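Local coordinates for protein T cell receptor mu chain (Monodelphis domestica, PDB 7L15) that pairs with a gamma chain to form the marsupial gamma mu T cell receptor, which probably recognises antigen at the cell surface, at residues T45-W50 with G64-S69; L161-T166 with A189-R194; Y26-T31 with V126-R131; L136-F141 with R154-K159. All coordinates share one frame; numbering follows the deposited sequence.

Contact 1: residues T45-W50 with G64-S69; sequences TSQLDW and GLNSSS. With NAG (2-acetamido-2-deoxy-beta-D-glucopyranose), chain D.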
loop_
_atom_site.group_PDB
_atom_site.type_symbol
_atom_site.label_atom_id
_atom_site.label_comp_id
_atom_site.label_asym_id
_atom_site.label_seq_id
_atom_site.Cartn_x
_atom_site.Cartn_y
_atom_site.Cartn_z
ATOM N N THR A 45 -22.466 -18.326 19.145
ATOM C CA THR A 45 -21.286 -18.609 19.955
ATOM C C THR A 45 -19.972 -18.255 19.257
ATOM O O THR A 45 -18.907 -18.650 19.741
ATOM C CB THR A 45 -21.241 -20.103 20.337
ATOM O OG1 THR A 45 -21.236 -20.900 19.147
ATOM C CG2 THR A 45 -22.430 -20.513 21.210
ATOM N N SER A 46 -20.011 -17.544 18.136
ATOM C CA SER A 46 -18.820 -17.336 17.325
ATOM C C SER A 46 -18.125 -16.033 17.686
ATOM O O SER A 46 -18.675 -15.158 18.355
ATOM C CB SER A 46 -19.160 -17.328 15.835
ATOM O OG SER A 46 -19.813 -16.108 15.510
ATOM N N GLN A 47 -16.883 -15.929 17.225
ATOM C CA GLN A 47 -16.056 -14.741 17.354
ATOM C C GLN A 47 -15.719 -14.232 15.957
ATOM O O GLN A 47 -15.121 -14.962 15.154
ATOM C CB GLN A 47 -14.782 -15.047 18.134
ATOM C CG GLN A 47 -13.774 -13.908 18.073
ATOM C CD GLN A 47 -14.162 -12.739 18.986
ATOM O OE1 GLN A 47 -14.565 -12.943 20.143
ATOM N NE2 GLN A 47 -14.045 -11.511 18.468
ATOM N N LEU A 48 -16.091 -12.981 15.680
ATOM C CA LEU A 48 -16.050 -12.377 14.356
ATOM C C LEU A 48 -15.398 -11.000 14.433
ATOM O O LEU A 48 -15.649 -10.249 15.376
ATOM C CB LEU A 48 -17.486 -12.251 13.784
ATOM C CG LEU A 48 -18.218 -13.586 13.628
ATOM C CD1 LEU A 48 -19.588 -13.450 13.006
ATOM C CD2 LEU A 48 -17.368 -14.445 12.761
ATOM N N ASP A 49 -14.607 -10.647 13.411
ATOM C CA ASP A 49 -13.842 -9.399 13.384
ATOM C C ASP A 49 -13.871 -8.791 11.983
ATOM O O ASP A 49 -14.206 -9.447 10.992
ATOM C CB ASP A 49 -12.367 -9.605 13.770
ATOM C CG ASP A 49 -12.182 -10.265 15.125
ATOM O OD1 ASP A 49 -13.020 -10.045 16.012
ATOM O OD2 ASP A 49 -11.182 -11.001 15.300
ATOM N N TRP A 50 -13.459 -7.533 11.902
ATOM C CA TRP A 50 -13.250 -6.843 10.633
ATOM C C TRP A 50 -11.788 -6.441 10.529
ATOM O O TRP A 50 -11.239 -5.856 11.471
ATOM C CB TRP A 50 -14.129 -5.598 10.531
ATOM C CG TRP A 50 -15.588 -5.877 10.324
ATOM C CD1 TRP A 50 -16.566 -5.936 11.280
ATOM C CD2 TRP A 50 -16.242 -6.104 9.068
ATOM N NE1 TRP A 50 -17.785 -6.177 10.693
ATOM C CE2 TRP A 50 -17.609 -6.291 9.338
ATOM C CE3 TRP A 50 -15.803 -6.164 7.747
ATOM C CZ2 TRP A 50 -18.534 -6.526 8.335
ATOM C CZ3 TRP A 50 -16.733 -6.408 6.743
ATOM C CH2 TRP A 50 -18.080 -6.584 7.048
ATOM N N GLY A 64 -14.045 -6.077 16.516
ATOM C CA GLY A 64 -14.537 -7.443 16.550
ATOM C C GLY A 64 -15.550 -7.605 17.655
ATOM O O GLY A 64 -15.742 -6.706 18.475
ATOM N N LEU A 65 -16.206 -8.765 17.675
ATOM C CA LEU A 65 -17.241 -8.963 18.681
ATOM C C LEU A 65 -17.592 -10.434 18.807
ATOM O O LEU A 65 -17.367 -11.235 17.893
ATOM C CB LEU A 65 -18.507 -8.154 18.365
ATOM C CG LEU A 65 -19.462 -8.627 17.266
ATOM C CD1 LEU A 65 -20.786 -7.878 17.332
ATOM C CD2 LEU A 65 -18.852 -8.474 15.890
ATOM N N ASN A 66 -18.114 -10.770 19.984
ATOM C CA ASN A 66 -18.823 -12.020 20.220
ATOM C C ASN A 66 -20.106 -11.650 20.964
ATOM O O ASN A 66 -20.524 -10.485 21.007
ATOM C CB ASN A 66 -17.953 -13.043 20.964
ATOM C CG ASN A 66 -17.430 -12.530 22.299
ATOM O OD1 ASN A 66 -18.143 -11.881 23.065
ATOM N ND2 ASN A 66 -16.160 -12.832 22.577
ATOM N N SER A 67 -20.749 -12.646 21.578
ATOM C CA SER A 67 -22.047 -12.409 22.194
ATOM C C SER A 67 -21.945 -11.633 23.500
ATOM O O SER A 67 -22.958 -11.091 23.948
ATOM C CB SER A 67 -22.796 -13.736 22.442
ATOM O OG SER A 67 -22.137 -14.530 23.414
ATOM N N SER A 68 -20.757 -11.542 24.110
ATOM C CA SER A 68 -20.624 -10.846 25.383
ATOM C C SER A 68 -19.817 -9.552 25.319
ATOM O O SER A 68 -20.000 -8.692 26.185
ATOM C CB SER A 68 -19.995 -11.769 26.443
ATOM O OG SER A 68 -18.688 -12.175 26.080
ATOM N N SER A 69 -18.944 -9.379 24.330
ATOM C CA SER A 69 -18.036 -8.240 24.328
ATOM C C SER A 69 -17.770 -7.760 22.903
ATOM O O SER A 69 -17.913 -8.504 21.924
ATOM C CB SER A 69 -16.713 -8.597 25.020
ATOM O OG SER A 69 -15.813 -7.505 25.005
HETATM C C1 NAG D . -15.486 -12.459 23.800
HETATM C C2 NAG D . -15.296 -13.716 24.683
HETATM C C3 NAG D . -14.513 -13.374 25.952
HETATM C C4 NAG D . -13.216 -12.665 25.592
HETATM C C5 NAG D . -13.556 -11.420 24.783
HETATM C C6 NAG D . -12.355 -10.585 24.401
HETATM C C7 NAG D . -17.054 -15.413 24.430
HETATM C C8 NAG D . -18.414 -15.863 24.871
HETATM N N2 NAG D . -16.585 -14.305 25.014
HETATM O O3 NAG D . -14.225 -14.557 26.688
HETATM O O4 NAG D . -12.481 -12.329 26.764
HETATM O O5 NAG D . -14.206 -11.823 23.568
HETATM O O6 NAG D . -11.448 -11.298 23.574
HETATM O O7 NAG D . -16.406 -16.028 23.589
#
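Asn66 ND2 donates to Gln47 OE1 at 2.9 Å where the hairpin of strands 48-53 and 60-65, C and C' of the V-set immunoglobulin domain, frays at its open end. The donor lies nearly along the C=O axis of Gln47, but the acceptor is tilted 30° out of the Asn66 amide plane and the bond is bent at the hydrogen (137°); the two amides cross steeply. Asn66 ND2 is also the N-glycosylation atom, joined to NAG C1 at 1.4 Å, and Gln47 thus grips the root of the glycan. On the other side of its amide, Gln47 NE2 reaches back in its own plane to the syn side of Asp49 OD1 (3.0 Å); a bend at chi2 (76°) lets one side chain bridge the carboxylate and the glycosylated asparagine. Asp49 OD1 has a long, weak ion pair with Arg103 of the T cell receptor gamma chain.

Behind the glycan root, Asn66 OD1 closes an Asx turn by accepting from Ser68 N and also takes Ser69 N and Ser68 OG. These three bonds hold the amide's rotation. Leu48 and Leu65 form an antiparallel hydrogen-bonded pair, with Leu48 N to Leu65 O at 3.1 Å and Leu65 N to Leu48 O at 2.8 Å. Their side chains share a face and both pack on Ile88 of strand 87-92, in the core of the sandwich. At the next, non-hydrogen-bonded pair, Asp49 CA and Gly64 CA are 3.8 Å apart: with no side chain on the glycine, Asp49 OD1 comes to 3.1 Å from Gly64 CA.

Contact 2: residues L161-T166 with A189-R194; sequences LHVSLT and AIHIGR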
loop_
_atom_site.group_PDB
_atom_site.type_symbol
_atom_site.label_atom_id
_atom_site.label_comp_id
_atom_site.label_asym_id
_atom_site.label_seq_id
_atom_site.Cartn_x
_atom_site.Cartn_y
_atom_site.Cartn_z
ATOM N N LEU A 161 -8.686 16.499 -15.785
ATOM C CA LEU A 161 -7.950 17.516 -16.530
ATOM C C LEU A 161 -7.213 16.853 -17.683
ATOM O O LEU A 161 -7.070 15.631 -17.748
ATOM C CB LEU A 161 -6.970 18.312 -15.644
ATOM C CG LEU A 161 -5.972 17.656 -14.674
ATOM C CD1 LEU A 161 -5.511 16.287 -15.124
ATOM C CD2 LEU A 161 -4.756 18.532 -14.446
ATOM N N HIS A 162 -6.720 17.685 -18.581
ATOM C CA HIS A 162 -5.907 17.253 -19.702
ATOM C C HIS A 162 -4.616 18.046 -19.653
ATOM O O HIS A 162 -4.651 19.268 -19.467
ATOM C CB HIS A 162 -6.647 17.480 -21.021
ATOM C CG HIS A 162 -6.001 16.836 -22.203
ATOM N ND1 HIS A 162 -5.116 17.506 -23.023
ATOM C CD2 HIS A 162 -6.131 15.593 -22.723
ATOM C CE1 HIS A 162 -4.724 16.701 -23.994
ATOM N NE2 HIS A 162 -5.329 15.537 -23.837
ATOM N N VAL A 163 -3.484 17.344 -19.792
ATOM C CA VAL A 163 -2.146 17.918 -19.711
ATOM C C VAL A 163 -1.378 17.549 -20.965
ATOM O O VAL A 163 -1.555 16.469 -21.540
ATOM C CB VAL A 163 -1.356 17.442 -18.478
ATOM C CG1 VAL A 163 -0.106 18.313 -18.261
ATOM C CG2 VAL A 163 -2.233 17.450 -17.254
ATOM N N SER A 164 -0.503 18.457 -21.377
ATOM C CA SER A 164 0.317 18.261 -22.564
ATOM C C SER A 164 1.604 19.062 -22.410
ATOM O O SER A 164 1.561 20.246 -22.064
ATOM C CB SER A 164 -0.461 18.687 -23.810
ATOM O OG SER A 164 0.322 18.540 -24.961
ATOM N N LEU A 165 2.738 18.400 -22.622
ATOM C CA LEU A 165 4.042 19.041 -22.730
ATOM C C LEU A 165 4.453 19.114 -24.196
ATOM O O LEU A 165 4.388 18.110 -24.911
ATOM C CB LEU A 165 5.102 18.264 -21.943
ATOM C CG LEU A 165 5.194 18.430 -20.435
ATOM C CD1 LEU A 165 6.017 17.284 -19.889
ATOM C CD2 LEU A 165 5.810 19.795 -20.057
ATOM N N THR A 166 4.915 20.279 -24.633
ATOM C CA THR A 166 5.261 20.481 -26.032
ATOM C C THR A 166 6.522 21.319 -26.143
ATOM O O THR A 166 6.767 22.210 -25.327
ATOM C CB THR A 166 4.142 21.179 -26.811
ATOM O OG1 THR A 166 3.817 22.412 -26.159
ATOM C CG2 THR A 166 2.902 20.281 -26.887
ATOM N N ALA A 189 -0.900 17.088 -9.233
ATOM C CA ALA A 189 -0.507 16.128 -10.243
ATOM C C ALA A 189 0.840 16.543 -10.788
ATOM O O ALA A 189 1.231 17.713 -10.713
ATOM C CB ALA A 189 -1.551 16.032 -11.368
ATOM N N ILE A 190 1.550 15.554 -11.315
ATOM C CA ILE A 190 2.844 15.741 -11.944
ATOM C C ILE A 190 2.803 15.047 -13.288
ATOM O O ILE A 190 2.430 13.871 -13.366
ATOM C CB ILE A 190 3.997 15.186 -11.086
ATOM C CG1 ILE A 190 4.179 16.061 -9.853
ATOM C CG2 ILE A 190 5.289 15.141 -11.899
ATOM C CD1 ILE A 190 5.231 15.594 -9.006
ATOM N N HIS A 191 3.175 15.774 -14.338
ATOM C CA HIS A 191 3.294 15.253 -15.690
ATOM C C HIS A 191 4.775 15.268 -16.064
ATOM O O HIS A 191 5.399 16.334 -16.072
ATOM C CB HIS A 191 2.461 16.113 -16.644
ATOM C CG HIS A 191 2.243 15.515 -18.000
ATOM N ND1 HIS A 191 1.604 14.310 -18.190
ATOM C CD2 HIS A 191 2.537 15.983 -19.235
ATOM C CE1 HIS A 191 1.535 14.048 -19.481
ATOM N NE2 HIS A 191 2.091 15.050 -20.139
ATOM N N ILE A 192 5.330 14.096 -16.379
ATOM C CA ILE A 192 6.759 13.930 -16.623
ATOM C C ILE A 192 7.008 13.770 -18.117
ATOM O O ILE A 192 6.222 13.123 -18.817
ATOM C CB ILE A 192 7.298 12.719 -15.843
ATOM C CG1 ILE A 192 7.212 12.986 -14.339
ATOM C CG2 ILE A 192 8.716 12.410 -16.251
ATOM C CD1 ILE A 192 8.196 13.987 -13.850
ATOM N N GLY A 193 8.100 14.359 -18.607
ATOM C CA GLY A 193 8.497 14.142 -19.983
ATOM C C GLY A 193 9.993 14.299 -20.142
ATOM O O GLY A 193 10.695 14.695 -19.212
ATOM N N ARG A 194 10.484 13.969 -21.344
ATOM C CA ARG A 194 11.906 14.028 -21.669
ATOM C C ARG A 194 12.131 15.072 -22.752
ATOM O O ARG A 194 11.486 15.028 -23.802
ATOM C CB ARG A 194 12.429 12.665 -22.134
ATOM C CG ARG A 194 11.894 11.469 -21.349
ATOM C CD ARG A 194 11.965 11.655 -19.861
ATOM N NE ARG A 194 13.325 11.577 -19.370
ATOM C CZ ARG A 194 13.748 10.634 -18.541
ATOM N NH1 ARG A 194 12.898 9.707 -18.108
ATOM N NH2 ARG A 194 15.009 10.628 -18.137
#
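Val163 lies over one face of the His191 imidazole, a CH-pi contact in which Val163 CB stands 4.2 Å from the ring centroid and 13° off its normal. The approach is offset toward the ring's rim, and the branch that comes closest is Val163 CG1, 3.7 Å from His191 CD2. His191 CG is anti to the backbone N (chi1 -167°), which carries the ring across the gap between the two sheets of the C1-set immunoglobulin sandwich.

Apolar packing continues at Leu165, whose CD1 approaches the same ring obliquely, 3.8 Å from His191 CD2. That methyl also rests on the backbone, 3.8 Å from Gly193 N, and the glycine leaves room for it there. The strands 162-166 and 189-194 belong to opposite sheets; their axes pass 8.1 Å apart at 27°, and the contact between them is made mainly by side chains.

The polar bond of the imidazole goes outside the pair: His191 NE2 is hydrogen-bonded to Gln175 OE1, which also accepts from Leu165 N. Cys203, half of the domain's disulfide, packs against Val163 and Leu165. The chemistry is that of a mostly hydrophobic core admitting one histidine, with its ring face given to aliphatic carbon and its NE2 satisfied by a glutamine.

Contact 3: residues Y26-T31 with V126-R131; sequences YQAGKT and VIVEPR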
loop_
_atom_site.group_PDB
_atom_site.type_symbol
_atom_site.label_atom_id
_atom_site.label_comp_id
_atom_site.label_asym_id
_atom_site.label_seq_id
_atom_site.Cartn_x
_atom_site.Cartn_y
_atom_site.Cartn_z
ATOM N N TYR A 26 -16.960 6.159 -1.641
ATOM C CA TYR A 26 -17.562 7.003 -0.627
ATOM C C TYR A 26 -16.881 8.363 -0.633
ATOM O O TYR A 26 -15.720 8.495 -1.027
ATOM C CB TYR A 26 -17.448 6.369 0.766
ATOM C CG TYR A 26 -18.349 5.158 0.977
ATOM C CD1 TYR A 26 -18.003 3.896 0.468
ATOM C CD2 TYR A 26 -19.528 5.265 1.716
ATOM C CE1 TYR A 26 -18.824 2.786 0.666
ATOM C CE2 TYR A 26 -20.348 4.171 1.910
ATOM C CZ TYR A 26 -19.996 2.937 1.383
ATOM O OH TYR A 26 -20.828 1.869 1.594
ATOM N N GLN A 27 -17.609 9.373 -0.191
ATOM C CA GLN A 27 -17.040 10.696 0.006
ATOM C C GLN A 27 -16.518 10.800 1.428
ATOM O O GLN A 27 -17.148 10.299 2.368
ATOM C CB GLN A 27 -18.084 11.789 -0.240
ATOM C CG GLN A 27 -18.649 11.803 -1.653
ATOM C CD GLN A 27 -19.782 12.802 -1.810
ATOM O OE1 GLN A 27 -20.066 13.602 -0.907
ATOM N NE2 GLN A 27 -20.442 12.757 -2.955
ATOM N N ALA A 28 -15.373 11.466 1.574
ATOM C CA ALA A 28 -14.829 11.756 2.889
ATOM C C ALA A 28 -15.868 12.453 3.762
ATOM O O ALA A 28 -16.677 13.252 3.279
ATOM C CB ALA A 28 -13.570 12.623 2.758
ATOM N N GLY A 29 -15.841 12.140 5.057
ATOM C CA GLY A 29 -16.842 12.617 5.989
ATOM C C GLY A 29 -18.062 11.732 6.110
ATOM O O GLY A 29 -18.786 11.825 7.113
ATOM N N LYS A 30 -18.309 10.866 5.133
ATOM C CA LYS A 30 -19.484 10.012 5.218
ATOM C C LYS A 30 -19.231 8.830 6.151
ATOM O O LYS A 30 -18.114 8.577 6.613
ATOM C CB LYS A 30 -19.892 9.503 3.835
ATOM C CG LYS A 30 -20.402 10.591 2.888
ATOM C CD LYS A 30 -21.817 10.989 3.205
ATOM C CE LYS A 30 -22.496 11.591 1.987
ATOM N NZ LYS A 30 -23.203 12.834 2.372
ATOM N N THR A 31 -20.295 8.093 6.422
ATOM C CA THR A 31 -20.229 6.929 7.285
ATOM C C THR A 31 -20.185 5.669 6.432
ATOM O O THR A 31 -20.983 5.507 5.506
ATOM C CB THR A 31 -21.419 6.906 8.240
ATOM O OG1 THR A 31 -21.286 7.994 9.167
ATOM C CG2 THR A 31 -21.481 5.568 9.012
ATOM N N VAL A 126 -13.461 -0.645 -0.695
ATOM C CA VAL A 126 -13.920 0.697 -0.361
ATOM C C VAL A 126 -12.937 1.708 -0.917
ATOM O O VAL A 126 -11.729 1.619 -0.663
ATOM C CB VAL A 126 -14.093 0.876 1.154
ATOM C CG1 VAL A 126 -14.282 2.351 1.497
ATOM C CG2 VAL A 126 -15.250 0.013 1.634
ATOM N N ILE A 127 -13.463 2.671 -1.665
ATOM C CA ILE A 127 -12.686 3.788 -2.199
ATOM C C ILE A 127 -13.234 5.066 -1.582
ATOM O O ILE A 127 -14.412 5.393 -1.765
ATOM C CB ILE A 127 -12.758 3.860 -3.733
ATOM C CG1 ILE A 127 -12.152 2.610 -4.367
ATOM C CG2 ILE A 127 -12.015 5.087 -4.250
ATOM C CD1 ILE A 127 -12.591 2.426 -5.806
ATOM N N VAL A 128 -12.395 5.786 -0.854
ATOM C CA VAL A 128 -12.785 7.068 -0.292
ATOM C C VAL A 128 -12.202 8.151 -1.183
ATOM O O VAL A 128 -11.020 8.108 -1.550
ATOM C CB VAL A 128 -12.306 7.218 1.161
ATOM C CG1 VAL A 128 -12.810 8.555 1.756
ATOM C CG2 VAL A 128 -12.826 6.043 2.016
ATOM N N GLU A 129 -13.027 9.105 -1.561
ATOM C CA GLU A 129 -12.573 10.207 -2.389
ATOM C C GLU A 129 -12.971 11.506 -1.714
ATOM O O GLU A 129 -13.819 11.506 -0.818
ATOM C CB GLU A 129 -13.149 10.113 -3.805
ATOM C CG GLU A 129 -14.628 10.322 -3.883
ATOM C CD GLU A 129 -15.155 10.071 -5.288
ATOM O OE1 GLU A 129 -16.385 10.214 -5.481
ATOM O OE2 GLU A 129 -14.331 9.728 -6.184
ATOM N N PRO A 130 -12.327 12.613 -2.066
ATOM C CA PRO A 130 -12.638 13.877 -1.394
ATOM C C PRO A 130 -14.090 14.277 -1.585
ATOM O O PRO A 130 -14.725 13.963 -2.596
ATOM C CB PRO A 130 -11.694 14.888 -2.061
ATOM C CG PRO A 130 -10.922 14.128 -3.102
ATOM C CD PRO A 130 -11.070 12.682 -2.828
ATOM N N ARG A 131 -14.626 14.963 -0.587
ATOM C CA ARG A 131 -15.984 15.442 -0.722
ATOM C C ARG A 131 -15.995 16.612 -1.702
ATOM O O ARG A 131 -15.046 17.402 -1.736
ATOM C CB ARG A 131 -16.580 15.824 0.631
ATOM C CG ARG A 131 -16.427 17.236 1.045
ATOM C CD ARG A 131 -15.716 17.302 2.384
ATOM N NE ARG A 131 -16.592 16.979 3.505
ATOM C CZ ARG A 131 -16.155 16.492 4.663
ATOM N NH1 ARG A 131 -14.860 16.249 4.831
ATOM N NH2 ARG A 131 -17.012 16.231 5.646
#
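Tyr26 and Gln27 run parallel to Val128 and Glu129, and three backbone bonds alternate between the strands: Tyr26 N to Ile127 O (2.7 Å), Glu129 N to Tyr26 O (2.8 Å) and Ala28 N to Glu129 O (2.9 Å). Two CA-H...O contacts fill in between them, from Val128 CA to Tyr26 O and from Gln27 CA to Glu129 O.

Among the side chains, Tyr26 and Val126 meet on the inner side, with Tyr26 CD1 4.2 Å from Val126 CG1 and the two groups crossing at a slant. The tyrosine and Val126 both pack on Leu32 of strand 32-39, while Tyr26 OH is hydrogen-bonded to Gly22 O. Val128 CG1, anti to the backbone N (chi1 -177°), extends under the start of the turn and sits 3.9 Å from Ala28 N. On the other face, Glu129 lays its CG beside Tyr26 O at 3.6 Å.

Beyond the strands the chain of residues 26-31 reverses through a type II turn from Gln27 to Lys30, with Gly29 at the position whose positive phi (88°) suits glycine. Arg131 folds back over this turn: its guanidinium lies face-on to the Ala28 carbonyl, the oxygen 3.6 Å above the centre of the plane, and Arg131 NH2 comes 3.6 Å from Gly29 CA. This parallel pairing of an N-terminal strand with the final strand, A' with G, in an otherwise largely antiparallel sandwich is characteristic of the immunoglobulin V-set domain.

Contact 4: residues L136-F141 with R154-K159; sequences LSPSVF and RNFYPK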
loop_
_atom_site.group_PDB
_atom_site.type_symbol
_atom_site.label_atom_id
_atom_site.label_comp_id
_atom_site.label_asym_id
_atom_site.label_seq_id
_atom_site.Cartn_x
_atom_site.Cartn_y
_atom_site.Cartn_z
ATOM N N LEU A 136 -11.883 24.530 -8.546
ATOM C CA LEU A 136 -10.625 25.183 -8.210
ATOM C C LEU A 136 -9.660 24.994 -9.373
ATOM O O LEU A 136 -9.274 23.863 -9.683
ATOM C CB LEU A 136 -10.048 24.591 -6.916
ATOM C CG LEU A 136 -8.880 25.291 -6.232
ATOM C CD1 LEU A 136 -9.283 26.705 -5.858
ATOM C CD2 LEU A 136 -8.424 24.530 -4.988
ATOM N N SER A 137 -9.297 26.079 -10.036
ATOM C CA SER A 137 -8.349 25.972 -11.139
ATOM C C SER A 137 -6.946 25.727 -10.592
ATOM O O SER A 137 -6.583 26.296 -9.563
ATOM C CB SER A 137 -8.340 27.243 -11.977
ATOM O OG SER A 137 -9.602 27.468 -12.567
ATOM N N PRO A 138 -6.146 24.895 -11.252
ATOM C CA PRO A 138 -4.778 24.656 -10.787
ATOM C C PRO A 138 -3.840 25.787 -11.164
ATOM O O PRO A 138 -4.119 26.602 -12.053
ATOM C CB PRO A 138 -4.379 23.375 -11.523
ATOM C CG PRO A 138 -5.152 23.449 -12.821
ATOM C CD PRO A 138 -6.493 24.042 -12.407
ATOM N N SER A 139 -2.713 25.824 -10.460
ATOM C CA SER A 139 -1.535 26.553 -10.908
ATOM C C SER A 139 -0.564 25.561 -11.537
ATOM O O SER A 139 -0.628 24.358 -11.276
ATOM C CB SER A 139 -0.867 27.299 -9.747
ATOM O OG SER A 139 -0.897 26.517 -8.565
ATOM N N VAL A 140 0.320 26.072 -12.401
ATOM C CA VAL A 140 1.170 25.221 -13.225
ATOM C C VAL A 140 2.614 25.697 -13.121
ATOM O O VAL A 140 2.904 26.873 -13.352
ATOM C CB VAL A 140 0.697 25.214 -14.693
ATOM C CG1 VAL A 140 1.599 24.353 -15.541
ATOM C CG2 VAL A 140 -0.747 24.718 -14.772
ATOM N N PHE A 141 3.523 24.775 -12.802
ATOM C CA PHE A 141 4.933 25.099 -12.649
ATOM C C PHE A 141 5.768 24.111 -13.434
ATOM O O PHE A 141 5.535 22.901 -13.347
ATOM C CB PHE A 141 5.338 25.069 -11.177
ATOM C CG PHE A 141 4.429 25.870 -10.309
ATOM C CD1 PHE A 141 4.600 27.246 -10.192
ATOM C CD2 PHE A 141 3.387 25.267 -9.636
ATOM C CE1 PHE A 141 3.728 28.009 -9.399
ATOM C CE2 PHE A 141 2.523 26.021 -8.829
ATOM C CZ PHE A 141 2.699 27.394 -8.711
ATOM N N ARG A 154 -0.913 22.060 -9.241
ATOM C CA ARG A 154 -1.240 22.068 -7.812
ATOM C C ARG A 154 -2.651 22.550 -7.520
ATOM O O ARG A 154 -3.054 23.637 -7.941
ATOM C CB ARG A 154 -0.258 22.926 -7.018
ATOM C CG ARG A 154 1.126 22.360 -7.020
ATOM C CD ARG A 154 1.847 22.454 -5.685
ATOM N NE ARG A 154 0.996 22.826 -4.567
ATOM C CZ ARG A 154 1.291 23.781 -3.694
ATOM N NH1 ARG A 154 0.460 24.041 -2.702
ATOM N NH2 ARG A 154 2.433 24.460 -3.794
ATOM N N ASN A 155 -3.379 21.735 -6.763
ATOM C CA ASN A 155 -4.602 22.143 -6.094
ATOM C C ASN A 155 -5.663 22.526 -7.119
ATOM O O ASN A 155 -5.879 23.702 -7.444
ATOM C CB ASN A 155 -4.281 23.247 -5.087
ATOM C CG ASN A 155 -3.179 22.815 -4.109
ATOM O OD1 ASN A 155 -2.178 23.514 -3.924
ATOM N ND2 ASN A 155 -3.352 21.646 -3.505
ATOM N N PHE A 156 -6.303 21.501 -7.661
ATOM C CA PHE A 156 -7.441 21.668 -8.536
ATOM C C PHE A 156 -8.551 20.740 -8.086
ATOM O O PHE A 156 -8.321 19.741 -7.405
ATOM C CB PHE A 156 -7.079 21.403 -9.998
ATOM C CG PHE A 156 -6.375 20.101 -10.240
ATOM C CD1 PHE A 156 -5.004 19.994 -10.045
ATOM C CD2 PHE A 156 -7.073 18.996 -10.704
ATOM C CE1 PHE A 156 -4.349 18.800 -10.289
ATOM C CE2 PHE A 156 -6.426 17.795 -10.955
ATOM C CZ PHE A 156 -5.062 17.694 -10.741
ATOM N N TYR A 157 -9.767 21.090 -8.472
ATOM C CA TYR A 157 -10.904 20.275 -8.190
ATOM C C TYR A 157 -11.916 20.694 -9.248
ATOM O O TYR A 157 -12.033 21.899 -9.517
ATOM C CB TYR A 157 -11.462 20.489 -6.776
ATOM C CG TYR A 157 -12.551 19.476 -6.521
ATOM C CD1 TYR A 157 -12.229 18.183 -6.110
ATOM C CD2 TYR A 157 -13.889 19.777 -6.775
ATOM C CE1 TYR A 157 -13.212 17.216 -5.927
ATOM C CE2 TYR A 157 -14.897 18.799 -6.589
ATOM C CZ TYR A 157 -14.538 17.526 -6.162
ATOM O OH TYR A 157 -15.497 16.555 -5.975
ATOM N N PRO A 158 -12.648 19.749 -9.871
ATOM C CA PRO A 158 -12.560 18.291 -9.734
ATOM C C PRO A 158 -11.307 17.714 -10.432
ATOM O O PRO A 158 -10.518 18.463 -11.027
ATOM C CB PRO A 158 -13.855 17.800 -10.417
ATOM C CG PRO A 158 -14.091 18.830 -11.503
ATOM C CD PRO A 158 -13.625 20.144 -10.907
ATOM N N LYS A 159 -11.156 16.389 -10.392
ATOM C CA LYS A 159 -9.900 15.745 -10.774
ATOM C C LYS A 159 -9.690 15.674 -12.280
ATOM O O LYS A 159 -8.546 15.507 -12.711
ATOM C CB LYS A 159 -9.825 14.313 -10.201
ATOM C CG LYS A 159 -10.694 13.309 -10.945
ATOM C CD LYS A 159 -10.787 11.962 -10.240
ATOM C CE LYS A 159 -12.027 11.885 -9.374
ATOM N NZ LYS A 159 -12.645 10.526 -9.371
#
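The A-B hairpin of the C1-set immunoglobulin domain is continued here beyond its regular strands, between Leu136 to Pro138 on one side and the bulged end of strand 148-156 on the other. Ser139 and Arg154 form an antiparallel hydrogen-bonded pair: Arg154 N gives to Ser139 O at 3.1 Å, while the return bond from Ser139 N to Arg154 O is weak. Past the G1 bulge at Asn155 and Phe156, which both face Tyr187, a second bridge resumes, with Leu136 N to Tyr157 O at 2.8 Å and Tyr157 N meeting a lone pair of Leu136 O in the carbonyl plane at 3.1 Å.

Pro138 wedges against the root of Phe156, with Pro138 CD 3.6 Å from Phe156 CB. With Phe156 CG between its backbone N and carbonyl carbon (chi1 51°), the ring leads away from residues 136-141, and Pro138 CB meets its near side obliquely. Leu136 CG lies 3.6 Å from Asn155 O. Arg154 CG meets the edge of the Phe141 ring, 4.3 Å from Phe141 CE2.

Arg154 makes a salt bridge to Glu136 of the T cell receptor gamma chain, and Ser139 OG is hydrogen-bonded to Lys140 of that chain, placing this face of the edge strand 139-145 at the subunit interface. Inside, Pro138 packs on Val205 and His207 of strand 201-207, and Phe156 on Ala189 of strand 187-194.

From the N terminus, contact 3 opens first and closes last in the variable domain, joining strand 17-27 to strand 124-129 across some 95 residues. Contact 1 falls within that span, a short hairpin closure in the same sheet, with centres about 27 Å apart. The chain then passes into the constant domain, where contact 4 closes the hairpin of strands 139-145 and 148-156, and contact 2 follows in series, bridging the two facing sheets. These two touch: Phe156 CE2 of contact 4 lies 3.7 Å from Leu161 CG of contact 2. Between the domains, Glu129 of contact 3 and Lys159 of contact 4 form a long, weak ion pair. Contacts 1 and 2 lie on opposite sides of the chain's centre.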